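Local coordinates for cell division control protein Cdc48 (Mycobacterium smegmatis, PDB 5E7P) that probably binds and hydrolyses ATP as a Cdc48-like AAA ATPase with two ATPase modules, each holding ADP here, at residues E476-V487 with F534-S542. Sequence-based numbering, arbitrary orientation.
With ADP (adenosine-5'-diphosphate), chain D.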
loop_
_atom_site.group_PDB
_atom_site.type_symbol
_atom_site.label_atom_id
_atom_site.label_comp_id
_atom_site.label_asym_id
_atom_site.label_seq_id
_atom_site.Cartn_x
_atom_site.Cartn_y
_atom_site.Cartn_z
ATOM N N GLU A 476 -0.727 5.043 -6.437
ATOM C CA GLU A 476 -1.944 5.195 -5.650
ATOM C C GLU A 476 -2.702 3.868 -5.575
ATOM O O GLU A 476 -2.152 2.816 -5.907
ATOM C CB GLU A 476 -2.827 6.302 -6.236
ATOM C CG GLU A 476 -3.668 7.059 -5.211
ATOM C CD GLU A 476 -4.334 8.291 -5.797
ATOM O OE1 GLU A 476 -3.670 9.017 -6.566
ATOM O OE2 GLU A 476 -5.522 8.530 -5.499
ATOM N N VAL A 477 -3.958 3.930 -5.130
ATOM C CA VAL A 477 -4.800 2.750 -4.896
ATOM C C VAL A 477 -4.270 1.885 -3.738
ATOM O O VAL A 477 -4.864 0.870 -3.368
ATOM C CB VAL A 477 -5.036 1.926 -6.191
ATOM C CG1 VAL A 477 -6.195 0.965 -6.017
ATOM C CG2 VAL A 477 -5.327 2.857 -7.358
ATOM N N SER A 478 -3.150 2.305 -3.160
ATOM C CA SER A 478 -2.656 1.723 -1.920
ATOM C C SER A 478 -3.102 2.602 -0.759
ATOM O O SER A 478 -2.826 3.802 -0.739
ATOM C CB SER A 478 -1.131 1.611 -1.941
ATOM O OG SER A 478 -0.698 0.702 -2.937
ATOM N N VAL A 479 -3.803 2.002 0.196
ATOM C CA VAL A 479 -4.287 2.725 1.366
ATOM C C VAL A 479 -3.117 3.338 2.123
ATOM O O VAL A 479 -2.213 2.629 2.559
ATOM C CB VAL A 479 -5.067 1.792 2.309
ATOM C CG1 VAL A 479 -5.729 2.589 3.416
ATOM C CG2 VAL A 479 -6.105 1.010 1.528
ATOM N N GLY A 480 -3.127 4.659 2.264
ATOM C CA GLY A 480 -2.063 5.355 2.965
ATOM C C GLY A 480 -1.180 6.198 2.063
ATOM O O GLY A 480 -0.382 7.000 2.546
ATOM N N SER A 481 -1.320 6.020 0.753
ATOM C CA SER A 481 -0.512 6.767 -0.205
ATOM C C SER A 481 -0.966 8.220 -0.280
ATOM O O SER A 481 -0.175 9.109 -0.585
ATOM C CB SER A 481 -0.570 6.123 -1.593
ATOM O OG SER A 481 -1.856 6.252 -2.171
ATOM N N VAL A 482 -2.242 8.452 0.003
ATOM C CA VAL A 482 -2.797 9.798 -0.014
ATOM C C VAL A 482 -3.291 10.199 1.369
ATOM O O VAL A 482 -4.021 9.450 2.012
ATOM C CB VAL A 482 -3.973 9.902 -0.998
ATOM C CG1 VAL A 482 -4.531 11.317 -1.005
ATOM C CG2 VAL A 482 -3.533 9.492 -2.391
ATOM N N THR A 483 -2.890 11.381 1.825
ATOM C CA THR A 483 -3.388 11.928 3.082
ATOM C C THR A 483 -4.109 13.246 2.820
ATOM O O THR A 483 -3.979 13.822 1.740
ATOM C CB THR A 483 -2.250 12.168 4.087
ATOM O OG1 THR A 483 -1.529 13.352 3.726
ATOM C CG2 THR A 483 -1.299 10.981 4.112
ATOM N N LEU A 484 -4.864 13.727 3.807
ATOM C CA LEU A 484 -5.666 14.942 3.640
ATOM C C LEU A 484 -4.835 16.178 3.306
ATOM O O LEU A 484 -5.348 17.133 2.724
ATOM C CB LEU A 484 -6.527 15.205 4.879
ATOM C CG LEU A 484 -7.749 14.300 5.043
ATOM C CD1 LEU A 484 -8.482 14.609 6.336
ATOM C CD2 LEU A 484 -8.684 14.439 3.852
ATOM N N ASP A 485 -3.556 16.155 3.673
ATOM C CA ASP A 485 -2.653 17.266 3.383
ATOM C C ASP A 485 -2.344 17.359 1.890
ATOM O O ASP A 485 -2.138 18.448 1.357
ATOM C CB ASP A 485 -1.355 17.135 4.185
ATOM N N ASP A 486 -2.317 16.210 1.220
ATOM C CA ASP A 486 -2.052 16.155 -0.214
ATOM C C ASP A 486 -3.262 16.640 -1.006
ATOM O O ASP A 486 -3.177 16.888 -2.210
ATOM C CB ASP A 486 -1.681 14.733 -0.632
ATOM C CG ASP A 486 -0.507 14.181 0.155
ATOM O OD1 ASP A 486 0.454 14.942 0.402
ATOM O OD2 ASP A 486 -0.548 12.990 0.534
ATOM N N VAL A 487 -4.388 16.769 -0.316
ATOM C CA VAL A 487 -5.614 17.257 -0.925
ATOM C C VAL A 487 -5.744 18.759 -0.724
ATOM O O VAL A 487 -5.920 19.230 0.401
ATOM C CB VAL A 487 -6.851 16.581 -0.314
ATOM C CG1 VAL A 487 -8.113 17.289 -0.764
ATOM C CG2 VAL A 487 -6.893 15.105 -0.677
ATOM N N PHE A 534 -10.424 11.154 -4.919
ATOM C CA PHE A 534 -9.171 11.547 -4.286
ATOM C C PHE A 534 -9.327 11.792 -2.784
ATOM O O PHE A 534 -8.509 11.339 -1.984
ATOM C CB PHE A 534 -8.621 12.801 -4.970
ATOM C CG PHE A 534 -7.206 13.131 -4.596
ATOM C CD1 PHE A 534 -6.223 12.157 -4.624
ATOM C CD2 PHE A 534 -6.854 14.419 -4.241
ATOM C CE1 PHE A 534 -4.916 12.460 -4.289
ATOM C CE2 PHE A 534 -5.550 14.728 -3.906
ATOM C CZ PHE A 534 -4.581 13.744 -3.926
ATOM N N VAL A 535 -10.383 12.504 -2.407
ATOM C CA VAL A 535 -10.600 12.849 -1.008
ATOM C C VAL A 535 -10.981 11.631 -0.150
ATOM O O VAL A 535 -10.671 11.585 1.040
ATOM C CB VAL A 535 -11.642 13.982 -0.856
ATOM C CG1 VAL A 535 -13.050 13.473 -1.133
ATOM C CG2 VAL A 535 -11.551 14.601 0.527
ATOM N N VAL A 536 -11.633 10.644 -0.759
ATOM C CA VAL A 536 -12.002 9.422 -0.050
ATOM C C VAL A 536 -10.756 8.620 0.301
ATOM O O VAL A 536 -10.648 8.063 1.392
ATOM C CB VAL A 536 -12.956 8.546 -0.887
ATOM C CG1 VAL A 536 -13.208 7.217 -0.200
ATOM C CG2 VAL A 536 -14.263 9.264 -1.113
ATOM N N ARG A 537 -9.810 8.571 -0.630
ATOM C CA ARG A 537 -8.554 7.867 -0.403
ATOM C C ARG A 537 -7.723 8.556 0.671
ATOM O O ARG A 537 -7.019 7.901 1.435
ATOM C CB ARG A 537 -7.759 7.755 -1.705
ATOM C CG ARG A 537 -8.316 6.722 -2.672
ATOM C CD ARG A 537 -7.682 6.857 -4.038
ATOM N NE ARG A 537 -8.105 5.814 -4.969
ATOM C CZ ARG A 537 -7.842 5.836 -6.272
ATOM N NH1 ARG A 537 -8.253 4.848 -7.057
ATOM N NH2 ARG A 537 -7.165 6.852 -6.790
ATOM N N ALA A 538 -7.808 9.881 0.726
ATOM C CA ALA A 538 -7.113 10.650 1.750
ATOM C C ALA A 538 -7.764 10.401 3.105
ATOM O O ALA A 538 -7.088 10.284 4.127
ATOM C CB ALA A 538 -7.146 12.127 1.411
ATOM N N LEU A 539 -9.090 10.324 3.092
ATOM C CA LEU A 539 -9.882 10.065 4.285
ATOM C C LEU A 539 -9.583 8.675 4.831
ATOM O O LEU A 539 -9.523 8.463 6.043
ATOM C CB LEU A 539 -11.366 10.160 3.933
ATOM C CG LEU A 539 -12.368 10.232 5.080
ATOM C CD1 LEU A 539 -12.376 11.638 5.677
ATOM C CD2 LEU A 539 -13.753 9.830 4.594
ATOM N N ALA A 540 -9.387 7.732 3.917
ATOM C CA ALA A 540 -9.204 6.329 4.272
ATOM C C ALA A 540 -7.792 6.012 4.753
ATOM O O ALA A 540 -7.439 4.849 4.895
ATOM C CB ALA A 540 -9.567 5.441 3.090
ATOM N N SER A 541 -6.985 7.038 4.997
ATOM C CA SER A 541 -5.619 6.826 5.459
ATOM C C SER A 541 -5.464 7.254 6.905
ATOM O O SER A 541 -4.351 7.331 7.421
ATOM C CB SER A 541 -4.635 7.607 4.592
ATOM O OG SER A 541 -4.773 7.246 3.231
ATOM N N SER A 542 -6.589 7.540 7.550
ATOM C CA SER A 542 -6.597 8.032 8.924
ATOM C C SER A 542 -6.024 7.030 9.925
ATOM O O SER A 542 -5.335 7.415 10.870
ATOM C CB SER A 542 -8.021 8.416 9.335
ATOM O OG SER A 542 -8.575 9.358 8.433
HETATM P PB ADP D . -12.804 11.479 -10.720
HETATM O O1B ADP D . -12.258 11.913 -12.059
HETATM O O2B ADP D . -13.292 10.051 -10.715
HETATM O O3B ADP D . -13.763 12.464 -10.091
HETATM P PA ADP D . -10.966 12.654 -8.857
HETATM O O1A ADP D . -11.882 13.841 -9.030
HETATM O O2A ADP D . -10.696 12.102 -7.483
HETATM O O3A ADP D . -11.490 11.435 -9.777
HETATM O "O5'" ADP D . -9.535 13.054 -9.476
HETATM C "C5'" ADP D . -8.407 12.191 -9.351
HETATM C "C4'" ADP D . -7.133 13.014 -9.527
HETATM O "O4'" ADP D . -7.433 14.413 -9.576
HETATM C "C3'" ADP D . -6.175 12.809 -8.366
HETATM O "O3'" ADP D . -5.114 11.924 -8.733
HETATM C "C2'" ADP D . -5.632 14.186 -8.041
HETATM O "O2'" ADP D . -4.269 14.295 -8.465
HETATM C "C1'" ADP D . -6.491 15.176 -8.812
HETATM N N9 ADP D . -7.216 16.015 -7.829
HETATM C C8 ADP D . -8.554 16.059 -7.682
HETATM N N7 ADP D . -8.913 16.919 -6.696
HETATM C C5 ADP D . -7.784 17.444 -6.190
HETATM C C6 ADP D . -7.451 18.419 -5.126
HETATM N N6 ADP D . -8.427 19.009 -4.396
HETATM N N1 ADP D . -6.146 18.695 -4.911
HETATM C C2 ADP D . -5.176 18.105 -5.634
HETATM N N3 ADP D . -5.403 17.212 -6.616
HETATM C C4 ADP D . -6.667 16.846 -6.939
HETATM O O HOH W 1 -4.540 6.618 0.560
HETATM O O HOH W 2 -5.355 11.357 6.169
#
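Val-482 and Val-487 both press on the ring of Phe-534, and CB of Ala-538 touches CG1 of Val-482 and CG2 of Val-487. CG1 of Val-482 comes to 3.5 Å from CE1 of Phe-534, approaching obliquely. CG2 of Val-487 lies 3.5 Å from CE2 of the same ring and 3.6 Å from CB of Ala-538. With chi1 at -168°, CG of Phe-534 lies opposite the backbone N, and the ring reaches over toward 476-487. The carboxylate oxygen OE2 of Glu-476 and the carbonyl O of Asp-486 sit at the ring edge, near its plane. The ribose of ADP covers one face, with C2' over the ring centre. Helix 534-539 follows the P-loop (Walker A) of the second AAA module, whose Gly-529 and Gly-531 also bind this nucleotide through their backbone N atoms. Phe-534 N donates to O2A of ADP at 2.7 Å. Segment 476-487 runs alongside this helix in the opposite direction and leads to Gly-488, whose O is bonded to ADP as well. Near the ribose, the extended Arg-537 chain brings NH2 to 2.7 Å from OE2 of Glu-476 in a salt bridge. The carboxylate and guanidinium planes are 83° apart, and OE2 is met from above the carboxylate plane. CG2 of Val-477 lies over one guanidinium face, but Glu-476 and Val-477 are poorly ordered. Past the C-terminal end of the helix, Ser-541 OG is 2.6 Å from Val-482 O. Water 1 donates to this hydroxyl and accepts from the N atoms of Gly-480 and Val-482. The CA-H of Ala-538 points almost straight at Val-482 O (173° at H). Leu-484 lays CD2 3.7 Å from Ala-538 CB. Val-535 also touches Leu-497 of helix 491-506.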